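Carbamate kinase (Aeropyrum pernix, PDB 2E9Y) probably catalyses the reversible transfer of a phosphoryl group between ATP and carbamate, as expected of a carbamate kinase of the amino acid kinase family. Local coordinates at residues L6-L11 with L227-L232; S37-V42 with H95-E100; W47-T52 with S186-A191; P111-R116 with D177-A182; L231-T236 with R302-L307. One frame throughout, in Å; residues are numbered along the deposited sequence. Where two conformers were deposited one is given.

Contact 1 of 5, residues L6-L11 with L227-L232; sequences LAVIAL and LNADLL
Asp230 bonds to both the amide N and the carbonyl O of Leu6. The amide N of Leu6 gives a nearly straight bond to Asp230 OD2 (2.7 Å, 170° at the hydrogen), using the anti lone pair of that oxygen, while Asp230 N returns a bond to Leu6 O at 2.8 Å. A weak bond from Leu231 N also reaches Leu6 O. With CG of Asp230 anti to its carbonyl carbon (chi1 -62°), the carboxylate swings back beside its own amide, and both can meet the same residue. Two residues on, Val8 N bonds to Leu231 O at 3.0 Å, and Ala7 pairs with Leu231, Val8 with Leu232, in parallel register. The Val8 branches divide the apolar work: CG1 lies 4.2 Å from Leu232 CD1, CG2 the same distance from Ala229 CB. Leu6 CG faces Ala229 CB at 4.3 Å. Behind this shell, strand 48-52 bonds to the other edge of strand 6-10, Ala224 of helix 216-226 packs on Val8, and a Schellman motif at Asn228 ends that helix and turns the chain into strand 231-236. An alanine here in place of Asp230 would remove the carboxylate and would probably leave the Leu6 amide without its acceptor. The aspartate thus acts as a side-chain extension of the parallel pairing, supplying an acceptor to the first amide of strand 6-10 where strand 231-236 has not yet begun.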
# COMPACT_ATOMS: atom_id res chain seq x y z
N LEU A 6 22.61 2.72 -11.80
CA LEU A 6 21.56 2.55 -10.80
C LEU A 6 22.02 2.86 -9.39
O LEU A 6 23.09 2.43 -8.96
CB LEU A 6 21.01 1.12 -10.85
CG LEU A 6 19.98 0.75 -9.77
CD1 LEU A 6 18.74 1.61 -9.93
CD2 LEU A 6 19.62 -0.73 -9.91
N ALA A 7 21.20 3.60 -8.65
CA ALA A 7 21.53 3.94 -7.28
C ALA A 7 20.33 3.71 -6.37
O ALA A 7 19.20 4.05 -6.73
CB ALA A 7 21.96 5.40 -7.20
N VAL A 8 20.57 3.11 -5.22
CA VAL A 8 19.51 2.91 -4.25
C VAL A 8 19.68 4.11 -3.32
O VAL A 8 20.76 4.30 -2.75
CB VAL A 8 19.68 1.58 -3.46
CG1 VAL A 8 18.74 1.57 -2.25
CG2 VAL A 8 19.36 0.40 -4.36
N ILE A 9 18.64 4.93 -3.21
CA ILE A 9 18.69 6.13 -2.38
C ILE A 9 17.77 5.97 -1.19
O ILE A 9 16.55 5.91 -1.34
CB ILE A 9 18.27 7.37 -3.20
CG1 ILE A 9 19.18 7.51 -4.42
CG2 ILE A 9 18.33 8.62 -2.34
CD1 ILE A 9 18.72 8.54 -5.44
N ALA A 10 18.37 5.91 -0.00
CA ALA A 10 17.62 5.76 1.24
C ALA A 10 17.30 7.10 1.88
O ALA A 10 18.18 7.77 2.42
CB ALA A 10 18.40 4.88 2.21
N LEU A 11 16.03 7.49 1.82
CA LEU A 11 15.57 8.75 2.40
C LEU A 11 15.33 8.61 3.90
O LEU A 11 15.07 7.51 4.40
CB LEU A 11 14.27 9.21 1.72
CG LEU A 11 14.33 9.46 0.22
CD1 LEU A 11 12.95 9.87 -0.31
CD2 LEU A 11 15.36 10.55 -0.06
N LEU A 227 20.46 -5.98 -6.01
CA LEU A 227 20.12 -5.42 -7.32
C LEU A 227 21.37 -5.18 -8.17
O LEU A 227 21.31 -4.71 -9.30
CB LEU A 227 19.41 -4.07 -7.12
CG LEU A 227 17.97 -4.15 -6.62
CD1 LEU A 227 17.34 -2.77 -6.49
CD2 LEU A 227 17.08 -4.97 -7.55
N ASN A 228 22.54 -5.47 -7.58
CA ASN A 228 23.78 -5.12 -8.26
C ASN A 228 23.83 -3.62 -8.60
O ASN A 228 24.21 -3.22 -9.69
CB ASN A 228 23.89 -5.94 -9.55
CG ASN A 228 23.92 -7.41 -9.23
OD1 ASN A 228 23.35 -8.24 -9.93
ND2 ASN A 228 24.69 -7.76 -8.18
N ALA A 229 23.40 -2.80 -7.65
CA ALA A 229 23.38 -1.35 -7.84
C ALA A 229 24.79 -0.82 -7.96
O ALA A 229 25.74 -1.40 -7.42
CB ALA A 229 22.65 -0.68 -6.67
N ASP A 230 24.93 0.30 -8.66
CA ASP A 230 26.24 0.92 -8.85
C ASP A 230 26.61 1.77 -7.63
O ASP A 230 27.79 2.06 -7.40
CB ASP A 230 26.22 1.80 -10.10
CG ASP A 230 25.95 1.00 -11.37
OD1 ASP A 230 26.83 0.21 -11.77
OD2 ASP A 230 24.86 1.16 -11.96
N LEU A 231 25.61 2.16 -6.85
CA LEU A 231 25.87 2.99 -5.69
C LEU A 231 24.77 2.94 -4.64
O LEU A 231 23.59 2.81 -4.98
CB LEU A 231 26.05 4.45 -6.14
CG LEU A 231 26.24 5.54 -5.08
CD1 LEU A 231 27.57 5.34 -4.36
CD2 LEU A 231 26.22 6.91 -5.74
N LEU A 232 25.17 3.01 -3.38
CA LEU A 232 24.22 3.04 -2.27
C LEU A 232 24.36 4.45 -1.71
O LEU A 232 25.46 4.90 -1.38
CB LEU A 232 24.57 2.02 -1.18
CG LEU A 232 23.81 2.20 0.15
CD1 LEU A 232 22.31 2.00 -0.08
CD2 LEU A 232 24.32 1.21 1.19

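Contact 2 of 5, residues S37-V42 with H95-E100; sequences SIIADV and HSLEEE
Ala40 and Glu100 make the closest approach between the two segments, with Ala40 CB 3.7 Å from Glu100 CG. The methylene comes within range because the glutamate chain leaves its helix with CG anti to the backbone N (chi1 -178°) and then bends at chi2, passing alongside Ser37 CA as well. On the buried side, Ile39 CG2 sits against both methyls of Leu97, 4.0 Å from CD2 and 4.1 Å from CD1, the two side chains crossing at about a right angle. Leu97 CD1 also touches Ala40 CB, at 4.4 Å. The opposite margin is looser and polar: no hydrogen bond joins the segments, and the carboxylate of Glu100 turns to Arg104 and Arg103 in salt bridges. Arg104 also bridges to Asp41, so one guanidinium stands between two acids that would otherwise probably repel each other. The axes of these segments approach to 9.2 Å and cross at -56°, and few side chains meet. Helix 25-44 and helix 78-103 lie over the sheet here, with Ile39 reaching Ile51 of strand 48-52 and Leu97 reaching Ala188 of strand 188-191; on its far side, helix 78-103 presents His95 and Glu98 to Arg116 of the second subunit.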
# COMPACT_ATOMS: atom_id res chain seq x y z
N SER A 37 11.68 17.41 -5.54
CA SER A 37 12.37 18.38 -6.38
C SER A 37 13.83 17.97 -6.50
O SER A 37 14.38 17.91 -7.60
CB SER A 37 12.27 19.78 -5.78
OG SER A 37 12.80 20.75 -6.67
N ILE A 38 14.44 17.66 -5.36
CA ILE A 38 15.84 17.24 -5.31
C ILE A 38 16.06 15.92 -6.05
O ILE A 38 17.06 15.76 -6.75
CB ILE A 38 16.31 17.12 -3.85
CG1 ILE A 38 16.35 18.51 -3.21
CG2 ILE A 38 17.68 16.45 -3.78
CD1 ILE A 38 16.57 18.51 -1.72
N ILE A 39 15.14 14.98 -5.90
CA ILE A 39 15.28 13.70 -6.58
C ILE A 39 15.19 13.91 -8.09
O ILE A 39 15.87 13.23 -8.86
CB ILE A 39 14.19 12.70 -6.15
CG1 ILE A 39 14.45 12.26 -4.70
CG2 ILE A 39 14.17 11.49 -7.08
CD1 ILE A 39 13.34 11.40 -4.11
N ALA A 40 14.35 14.85 -8.51
CA ALA A 40 14.19 15.15 -9.93
C ALA A 40 15.51 15.64 -10.50
O ALA A 40 15.85 15.35 -11.65
CB ALA A 40 13.11 16.21 -10.12
N ASP A 41 16.26 16.38 -9.69
CA ASP A 41 17.56 16.88 -10.12
C ASP A 41 18.47 15.69 -10.39
O ASP A 41 19.14 15.62 -11.43
CB ASP A 41 18.18 17.79 -9.05
CG ASP A 41 17.41 19.08 -8.86
OD1 ASP A 41 16.78 19.55 -9.83
OD2 ASP A 41 17.44 19.64 -7.74
N VAL A 42 18.49 14.75 -9.46
CA VAL A 42 19.32 13.56 -9.58
C VAL A 42 19.00 12.77 -10.85
O VAL A 42 19.90 12.29 -11.54
CB VAL A 42 19.14 12.64 -8.35
CG1 VAL A 42 19.81 11.30 -8.59
CG2 VAL A 42 19.72 13.32 -7.12
N HIS A 95 3.26 10.63 -6.18
CA HIS A 95 2.46 11.71 -6.74
C HIS A 95 3.27 12.99 -6.92
O HIS A 95 3.18 13.66 -7.96
CB HIS A 95 1.26 11.98 -5.84
CG HIS A 95 0.12 12.66 -6.53
ND1 HIS A 95 -0.77 11.98 -7.34
CD2 HIS A 95 -0.27 13.95 -6.56
CE1 HIS A 95 -1.65 12.82 -7.84
NE2 HIS A 95 -1.38 14.03 -7.37
N SER A 96 4.06 13.34 -5.91
CA SER A 96 4.87 14.55 -5.95
C SER A 96 5.99 14.49 -7.00
O SER A 96 6.23 15.46 -7.73
CB SER A 96 5.47 14.82 -4.57
OG SER A 96 6.19 16.04 -4.56
N LEU A 97 6.68 13.36 -7.07
CA LEU A 97 7.76 13.20 -8.03
C LEU A 97 7.24 13.24 -9.46
O LEU A 97 7.82 13.90 -10.33
CB LEU A 97 8.51 11.89 -7.78
CG LEU A 97 9.72 11.61 -8.67
CD1 LEU A 97 10.63 12.84 -8.72
CD2 LEU A 97 10.47 10.40 -8.14
N GLU A 98 6.14 12.54 -9.72
CA GLU A 98 5.54 12.53 -11.04
C GLU A 98 5.15 13.95 -11.46
O GLU A 98 5.36 14.35 -12.60
CB GLU A 98 4.30 11.63 -11.06
CG GLU A 98 4.60 10.15 -11.21
CD GLU A 98 3.35 9.28 -11.14
OE1 GLU A 98 2.24 9.83 -11.29
OE2 GLU A 98 3.49 8.05 -10.95
N GLU A 99 4.59 14.71 -10.52
CA GLU A 99 4.18 16.08 -10.81
C GLU A 99 5.39 16.95 -11.15
O GLU A 99 5.33 17.77 -12.08
CB GLU A 99 3.45 16.67 -9.60
CG GLU A 99 2.94 18.08 -9.81
CD GLU A 99 2.20 18.60 -8.60
OE1 GLU A 99 1.25 17.93 -8.15
OE2 GLU A 99 2.57 19.68 -8.09
N GLU A 100 6.48 16.77 -10.41
CA GLU A 100 7.69 17.55 -10.64
C GLU A 100 8.31 17.23 -11.99
O GLU A 100 8.65 18.13 -12.75
CB GLU A 100 8.71 17.29 -9.52
CG GLU A 100 9.99 18.10 -9.65
CD GLU A 100 9.74 19.59 -9.75
OE1 GLU A 100 8.94 20.12 -8.94
OE2 GLU A 100 10.34 20.25 -10.63

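Contact 3 of 5, residues W47-T52 with S186-A191; sequences WRSVIT and SPAVVA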
# COMPACT_ATOMS: atom_id res chain seq x y z
N TRP A 47 20.86 9.50 -13.51
CA TRP A 47 20.73 8.34 -12.64
C TRP A 47 19.38 7.64 -12.70
O TRP A 47 18.34 8.27 -12.91
CB TRP A 47 20.98 8.72 -11.18
CG TRP A 47 22.41 8.96 -10.80
CD1 TRP A 47 23.06 10.15 -10.74
CD2 TRP A 47 23.37 7.96 -10.41
NE1 TRP A 47 24.36 9.97 -10.33
CE2 TRP A 47 24.58 8.64 -10.12
CE3 TRP A 47 23.32 6.57 -10.27
CZ2 TRP A 47 25.73 7.96 -9.70
CZ3 TRP A 47 24.47 5.90 -9.85
CH2 TRP A 47 25.66 6.60 -9.57
N ARG A 48 19.41 6.32 -12.53
CA ARG A 48 18.18 5.53 -12.45
C ARG A 48 18.18 5.25 -10.94
O ARG A 48 19.25 5.10 -10.35
CB ARG A 48 18.29 4.22 -13.24
CG ARG A 48 18.26 4.41 -14.75
CD ARG A 48 18.07 3.08 -15.48
NE ARG A 48 16.69 2.61 -15.49
CZ ARG A 48 15.69 3.20 -16.15
NH1 ARG A 48 15.92 4.29 -16.88
NH2 ARG A 48 14.46 2.70 -16.10
N SER A 49 17.01 5.20 -10.32
CA SER A 49 17.00 4.99 -8.89
C SER A 49 15.88 4.14 -8.32
O SER A 49 14.84 3.94 -8.94
CB SER A 49 16.96 6.34 -8.17
OG SER A 49 15.74 7.01 -8.46
N VAL A 50 16.15 3.63 -7.13
CA VAL A 50 15.20 2.85 -6.35
C VAL A 50 15.27 3.64 -5.05
O VAL A 50 16.30 3.67 -4.37
CB VAL A 50 15.66 1.41 -6.11
CG1 VAL A 50 14.69 0.71 -5.16
CG2 VAL A 50 15.71 0.66 -7.43
N ILE A 51 14.17 4.31 -4.73
CA ILE A 51 14.08 5.16 -3.55
C ILE A 51 13.40 4.45 -2.38
O ILE A 51 12.28 3.99 -2.51
CB ILE A 51 13.27 6.43 -3.88
CG1 ILE A 51 13.90 7.13 -5.09
CG2 ILE A 51 13.20 7.34 -2.67
CD1 ILE A 51 13.02 8.21 -5.69
N THR A 52 14.10 4.37 -1.26
CA THR A 52 13.53 3.75 -0.07
C THR A 52 13.32 4.85 0.97
O THR A 52 13.76 5.99 0.77
CB THR A 52 14.46 2.69 0.53
OG1 THR A 52 15.63 3.32 1.06
CG2 THR A 52 14.87 1.68 -0.54
N SER A 186 11.10 2.05 -15.20
CA SER A 186 11.09 3.45 -14.78
C SER A 186 12.37 3.88 -14.07
O SER A 186 12.96 3.10 -13.32
CB SER A 186 9.90 3.71 -13.85
OG SER A 186 9.90 5.06 -13.40
N PRO A 187 12.81 5.13 -14.29
CA PRO A 187 14.02 5.69 -13.69
C PRO A 187 13.86 6.02 -12.21
O PRO A 187 14.84 6.31 -11.52
CB PRO A 187 14.28 6.93 -14.54
CG PRO A 187 12.89 7.38 -14.88
CD PRO A 187 12.22 6.08 -15.26
N ALA A 188 12.62 5.99 -11.73
CA ALA A 188 12.33 6.28 -10.32
C ALA A 188 11.32 5.25 -9.81
O ALA A 188 10.19 5.18 -10.29
CB ALA A 188 11.77 7.68 -10.17
N VAL A 189 11.76 4.47 -8.83
CA VAL A 189 10.92 3.43 -8.22
C VAL A 189 10.97 3.58 -6.71
O VAL A 189 12.05 3.74 -6.14
CB VAL A 189 11.45 2.01 -8.58
CG1 VAL A 189 10.66 0.95 -7.83
CG2 VAL A 189 11.37 1.79 -10.09
N VAL A 190 9.81 3.54 -6.06
CA VAL A 190 9.75 3.65 -4.60
C VAL A 190 9.54 2.25 -4.05
O VAL A 190 8.64 1.54 -4.49
CB VAL A 190 8.58 4.56 -4.14
CG1 VAL A 190 8.50 4.57 -2.61
CG2 VAL A 190 8.78 5.97 -4.66
N ALA A 191 10.39 1.83 -3.12
CA ALA A 191 10.25 0.50 -2.56
C ALA A 191 10.86 0.36 -1.17
O ALA A 191 11.48 1.29 -0.66
CB ALA A 191 10.90 -0.53 -3.51
O HOH W 1 14.94 2.82 -11.42
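Pro187 O receives two donors from Ser49. The backbone N comes in at 2.7 Å from above the carbonyl plane, whereas OG lies in that plane, on a lone pair, at 3.3 Å. The hydroxyl is placed for this by a chi1 of 65°, which sets it between the backbone N and the carbonyl carbon. Farther along, Ile51 N bonds to Val189 O at 2.6 Å, almost head-on to the carbonyl, and Ala191 N to Ile51 O at 2.9 Å. Ser49 O is shared by Val189 N and a water that donates to it and to Ser186 O, bridging the start of the pairing. These bonds knit strands 48-52 and 188-191 into a parallel pair, their short axes 4.5 Å apart and turned by 24°, within the central sheet of the amino acid kinase fold. CA-H groups add to the seam, as where Thr52 CA meets Ala191 O. At the Ser186 end, the Arg48 guanidinium lies over Pro187 CA, which is 3.7 Å above its plane and offset toward its rim; NH2 is held by the carbonyl of Ser183 at the end of helix 176-185. Side chains alternate between faces. Val50 and Val189 point toward helix 176-185, with Val50 CG1 4.3 Å from Ala191 CB, while Ser49, Ile51 and Ala188 point to the face lined by Leu43 and Ile39 of helix 25-44.

Contact 4 of 5, residues P111-R116 with D177-A182; sequences PVVISR and DLIAEA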
# COMPACT_ATOMS: atom_id res chain seq x y z
N PRO A 111 6.32 3.80 -9.89
CA PRO A 111 5.66 2.71 -9.16
C PRO A 111 6.07 2.66 -7.70
O PRO A 111 7.16 3.11 -7.34
CB PRO A 111 6.13 1.47 -9.91
CG PRO A 111 7.55 1.85 -10.29
CD PRO A 111 7.38 3.27 -10.78
N VAL A 112 5.18 2.12 -6.87
CA VAL A 112 5.45 1.93 -5.44
C VAL A 112 5.36 0.42 -5.26
O VAL A 112 4.30 -0.18 -5.47
CB VAL A 112 4.39 2.63 -4.55
CG1 VAL A 112 4.61 2.27 -3.09
CG2 VAL A 112 4.47 4.14 -4.72
N VAL A 113 6.47 -0.21 -4.89
CA VAL A 113 6.47 -1.66 -4.74
C VAL A 113 6.25 -2.09 -3.30
O VAL A 113 7.04 -1.74 -2.42
CB VAL A 113 7.79 -2.28 -5.24
CG1 VAL A 113 7.70 -3.81 -5.21
CG2 VAL A 113 8.10 -1.80 -6.66
N ILE A 114 5.17 -2.82 -3.05
CA ILE A 114 4.95 -3.33 -1.72
C ILE A 114 5.99 -4.40 -1.49
O ILE A 114 6.15 -5.31 -2.28
CB ILE A 114 3.54 -3.95 -1.63
CG1 ILE A 114 2.43 -2.92 -1.89
CG2 ILE A 114 3.30 -4.57 -0.25
CD1 ILE A 114 2.56 -1.67 -1.01
N SER A 115 6.76 -4.20 -0.40
CA SER A 115 8.02 -4.93 -0.26
C SER A 115 8.11 -5.71 1.07
O SER A 115 7.88 -5.17 2.15
CB SER A 115 9.15 -3.91 -0.35
OG SER A 115 9.02 -3.23 -1.59
N ARG A 116 8.45 -7.01 0.96
CA ARG A 116 8.69 -7.81 2.16
C ARG A 116 10.18 -8.12 2.31
O ARG A 116 10.91 -8.22 1.33
CB ARG A 116 7.96 -9.14 2.01
CG ARG A 116 6.43 -9.05 2.06
CD ARG A 116 5.77 -10.30 1.47
NE ARG A 116 6.20 -10.44 0.08
CZ ARG A 116 5.84 -11.54 -0.63
NH1 ARG A 116 5.11 -12.51 -0.09
NH2 ARG A 116 6.24 -11.64 -1.90
N ASP A 177 12.92 -9.17 -7.19
CA ASP A 177 12.60 -9.27 -8.61
C ASP A 177 11.58 -8.24 -9.09
O ASP A 177 11.73 -7.69 -10.18
CB ASP A 177 12.12 -10.69 -8.97
CG ASP A 177 13.24 -11.72 -8.92
OD1 ASP A 177 14.42 -11.31 -8.90
OD2 ASP A 177 12.95 -12.93 -8.92
N LEU A 178 10.54 -7.97 -8.30
CA LEU A 178 9.54 -6.98 -8.70
C LEU A 178 10.18 -5.60 -8.72
O LEU A 178 9.86 -4.77 -9.56
CB LEU A 178 8.35 -6.98 -7.73
CG LEU A 178 7.42 -8.18 -7.83
CD1 LEU A 178 6.35 -8.08 -6.75
CD2 LEU A 178 6.78 -8.23 -9.22
N ILE A 179 11.09 -5.36 -7.78
CA ILE A 179 11.76 -4.07 -7.73
C ILE A 179 12.65 -3.92 -8.96
O ILE A 179 12.69 -2.86 -9.58
CB ILE A 179 12.60 -3.94 -6.44
CG1 ILE A 179 11.65 -3.97 -5.23
CG2 ILE A 179 13.40 -2.65 -6.46
CD1 ILE A 179 12.37 -4.02 -3.88
N ALA A 180 13.36 -4.99 -9.32
CA ALA A 180 14.24 -4.95 -10.49
C ALA A 180 13.44 -4.71 -11.77
O ALA A 180 13.84 -3.93 -12.63
CB ALA A 180 15.03 -6.25 -10.59
N GLU A 181 12.30 -5.39 -11.88
CA GLU A 181 11.45 -5.23 -13.05
C GLU A 181 10.93 -3.80 -13.15
O GLU A 181 10.91 -3.21 -14.23
CB GLU A 181 10.28 -6.21 -12.97
CG GLU A 181 10.67 -7.66 -13.24
CD GLU A 181 9.63 -8.65 -12.77
OE1 GLU A 181 8.44 -8.28 -12.70
OE2 GLU A 181 9.99 -9.81 -12.48
N ALA A 182 10.53 -3.25 -12.01
CA ALA A 182 10.02 -1.88 -11.98
C ALA A 182 11.11 -0.91 -12.41
O ALA A 182 10.84 0.06 -13.13
CB ALA A 182 9.54 -1.53 -10.57
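Val113 reaches from the strand onto helix 176-185 with both of its methyls. Its CB points toward the helix and forks there. CG1, anti to the backbone N (chi1 -174°), settles between two neighbouring helical residues, 4.0 Å from Ile179 CG1 and 4.1 Å from Leu178 CB, crossing both side chains at a slant. CG2 takes the other direction along the helix and meets Ala182 CB at 4.2 Å. Pro111 CG touches Ala182 CB at 3.9 Å, so the small alanine receives apolar groups from two residues, Pro111 and Val113, of segment 111-116. At the other end Ser115 OG lies 4.1 Å from Ile179 CD1, but its polar bonds are made to Val113 and Leu192, not to the helix. The hydroxyl donates to Val113 O at 2.6 Å, from well above the carbonyl plane, and accepts from the amide of Leu192. Exchanging Ser115 for alanine would probably leave the Leu192 amide and the Val113 carbonyl without this shared mate. No hydrogen bond crosses between the segments, and the fit rests mainly on apolar surfaces. Leu178 also packs on Lys94 of the second subunit, which places this edge beside the dimer interface. Helix 176-185 is followed, after a two-residue link, by strand 188-191, the neighbour of strand 112-119, giving the helix-on-sheet layering of an alpha/beta/alpha sandwich, as in amino acid kinases.

Contact 5 of 5, residues L231-T236 with R302-L307; sequences LLVILT and RQVLSL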
# COMPACT_ATOMS: atom_id res chain seq x y z
N LEU A 231 25.61 2.16 -6.85
CA LEU A 231 25.87 2.99 -5.69
C LEU A 231 24.77 2.94 -4.64
O LEU A 231 23.59 2.81 -4.98
CB LEU A 231 26.05 4.45 -6.14
CG LEU A 231 26.24 5.54 -5.08
CD1 LEU A 231 27.57 5.34 -4.36
CD2 LEU A 231 26.22 6.91 -5.74
N LEU A 232 25.17 3.01 -3.38
CA LEU A 232 24.22 3.04 -2.27
C LEU A 232 24.36 4.45 -1.71
O LEU A 232 25.46 4.90 -1.38
CB LEU A 232 24.57 2.02 -1.18
CG LEU A 232 23.81 2.20 0.15
CD1 LEU A 232 22.31 2.00 -0.08
CD2 LEU A 232 24.32 1.21 1.19
N VAL A 233 23.24 5.16 -1.62
CA VAL A 233 23.24 6.52 -1.11
C VAL A 233 22.31 6.61 0.09
O VAL A 233 21.16 6.17 0.04
CB VAL A 233 22.72 7.51 -2.18
CG1 VAL A 233 22.72 8.93 -1.62
CG2 VAL A 233 23.58 7.42 -3.43
N ILE A 234 22.81 7.18 1.19
CA ILE A 234 21.99 7.36 2.37
C ILE A 234 21.87 8.86 2.61
O ILE A 234 22.86 9.53 2.90
CB ILE A 234 22.60 6.70 3.62
CG1 ILE A 234 22.72 5.19 3.40
CG2 ILE A 234 21.72 6.97 4.83
CD1 ILE A 234 23.35 4.45 4.55
N LEU A 235 20.66 9.39 2.46
CA LEU A 235 20.44 10.82 2.65
C LEU A 235 19.81 11.10 4.00
O LEU A 235 18.70 10.64 4.29
CB LEU A 235 19.55 11.36 1.53
CG LEU A 235 20.11 11.26 0.11
CD1 LEU A 235 19.11 11.84 -0.88
CD2 LEU A 235 21.43 12.03 0.01
N THR A 236 20.52 11.85 4.83
CA THR A 236 20.04 12.17 6.17
C THR A 236 19.96 13.68 6.37
O THR A 236 19.89 14.44 5.40
CB THR A 236 20.96 11.52 7.23
OG1 THR A 236 20.45 11.78 8.54
CG2 THR A 236 22.37 12.05 7.10
N ARG A 302 22.31 16.14 -4.87
CA ARG A 302 22.86 16.23 -6.22
C ARG A 302 24.37 16.04 -6.23
O ARG A 302 24.91 15.32 -7.07
CB ARG A 302 22.49 17.57 -6.85
CG ARG A 302 22.61 17.59 -8.37
CD ARG A 302 21.92 18.81 -8.97
NE ARG A 302 21.65 18.62 -10.39
CZ ARG A 302 20.97 19.47 -11.14
NH1 ARG A 302 20.47 20.58 -10.61
NH2 ARG A 302 20.75 19.21 -12.43
N GLN A 303 25.05 16.68 -5.28
CA GLN A 303 26.50 16.55 -5.19
C GLN A 303 26.88 15.21 -4.58
O GLN A 303 27.86 14.59 -4.99
CB GLN A 303 27.09 17.68 -4.33
CG GLN A 303 26.93 19.06 -4.95
CD GLN A 303 27.64 19.19 -6.28
OE1 GLN A 303 28.87 19.08 -6.36
NE2 GLN A 303 26.88 19.42 -7.34
N VAL A 304 26.10 14.77 -3.59
CA VAL A 304 26.37 13.48 -2.93
C VAL A 304 26.46 12.32 -3.92
O VAL A 304 27.33 11.47 -3.83
CB VAL A 304 25.27 13.19 -1.89
CG1 VAL A 304 25.46 11.77 -1.35
CG2 VAL A 304 25.36 14.16 -0.73
N LEU A 305 25.50 12.30 -4.87
CA LEU A 305 25.43 11.27 -5.91
C LEU A 305 26.69 11.27 -6.79
O LEU A 305 27.13 10.24 -7.28
CB LEU A 305 24.19 11.54 -6.76
CG LEU A 305 22.95 10.80 -6.24
CD1 LEU A 305 22.99 9.30 -6.54
CD2 LEU A 305 22.78 10.93 -4.73
N SER A 306 27.23 12.48 -7.00
CA SER A 306 28.46 12.62 -7.79
C SER A 306 29.73 12.32 -6.97
O SER A 306 30.86 12.39 -7.46
CB SER A 306 28.52 14.05 -8.33
OG SER A 306 27.41 14.29 -9.20
N LEU A 307 29.51 12.02 -5.67
CA LEU A 307 30.60 11.75 -4.74
C LEU A 307 31.39 13.02 -4.44
O LEU A 307 32.57 12.98 -4.11
CB LEU A 307 31.50 10.66 -5.32
CG LEU A 307 30.73 9.35 -5.54
CD1 LEU A 307 31.65 8.20 -5.95
CD2 LEU A 307 29.98 8.87 -4.30
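Val233 and Leu305 have the nearest CA atoms of the two segments, 7.1 Å apart, as extended strand 231-236 passes the last turn of helix 301-305. Just beyond, the helix ends in a Schellman motif: Leu307 takes a positive phi of 69°, and its amide bonds back to Val304 O at 2.9 Å. Alternate residues of the strand, Leu231, Val233 and Leu235, supply the side chains that face this turn. Val233 is the centre of the packing. Its CG2 lies 3.7 Å from Leu305 CD1 and its CG1 3.7 Å from Leu305 CD2, the two branched ends crossing at about a right angle. CG1 also meets Val304 CG1 at 4.0 Å, a methyl that Leu235 CD2 approaches from two residues further along the strand. At the other end, Leu231 spreads its two methyls: CD2 lies 3.8 Å from Leu305 O and near Leu305 CD1, whereas CD1 reaches Leu307 CD2 at 4.3 Å. With its CG anti to the backbone N (chi1 176°), Leu231 places one methyl at Leu305 and the other at Leu307. Val294 of strand 293-297 packs on Val233, Val304 and Leu307, and Trp47 touches Leu231. The two segments share no hydrogen bond; the strand keeps its backbone bonds for strands 6-10 and 293-297, and the helical turn is held against it by interlocking aliphatic branches.

Four of the contacts meet on one central sheet, and contact 2 packs helices onto it. Contacts 1 and 5 share Leu231 and Leu232, their centres 9 Å apart; contact 3 lies equally near contact 1, joined by probable hydrogen bonds of Ile9 with Val50 and Thr52. From contact 3 the sheet continues into contact 4, through a probable hydrogen bond between Val190 O and Val113 N (2.8 Å). Contact 2 touches contact 3 through Ile39 and Ile51, whose CD1 atoms are 3.6 Å apart, and contact 5 through Val42 and Leu305. Contacts 4 and 5 stand farthest apart, about 21 Å between centres. Contacts 2 and 4 both touch the second subunit.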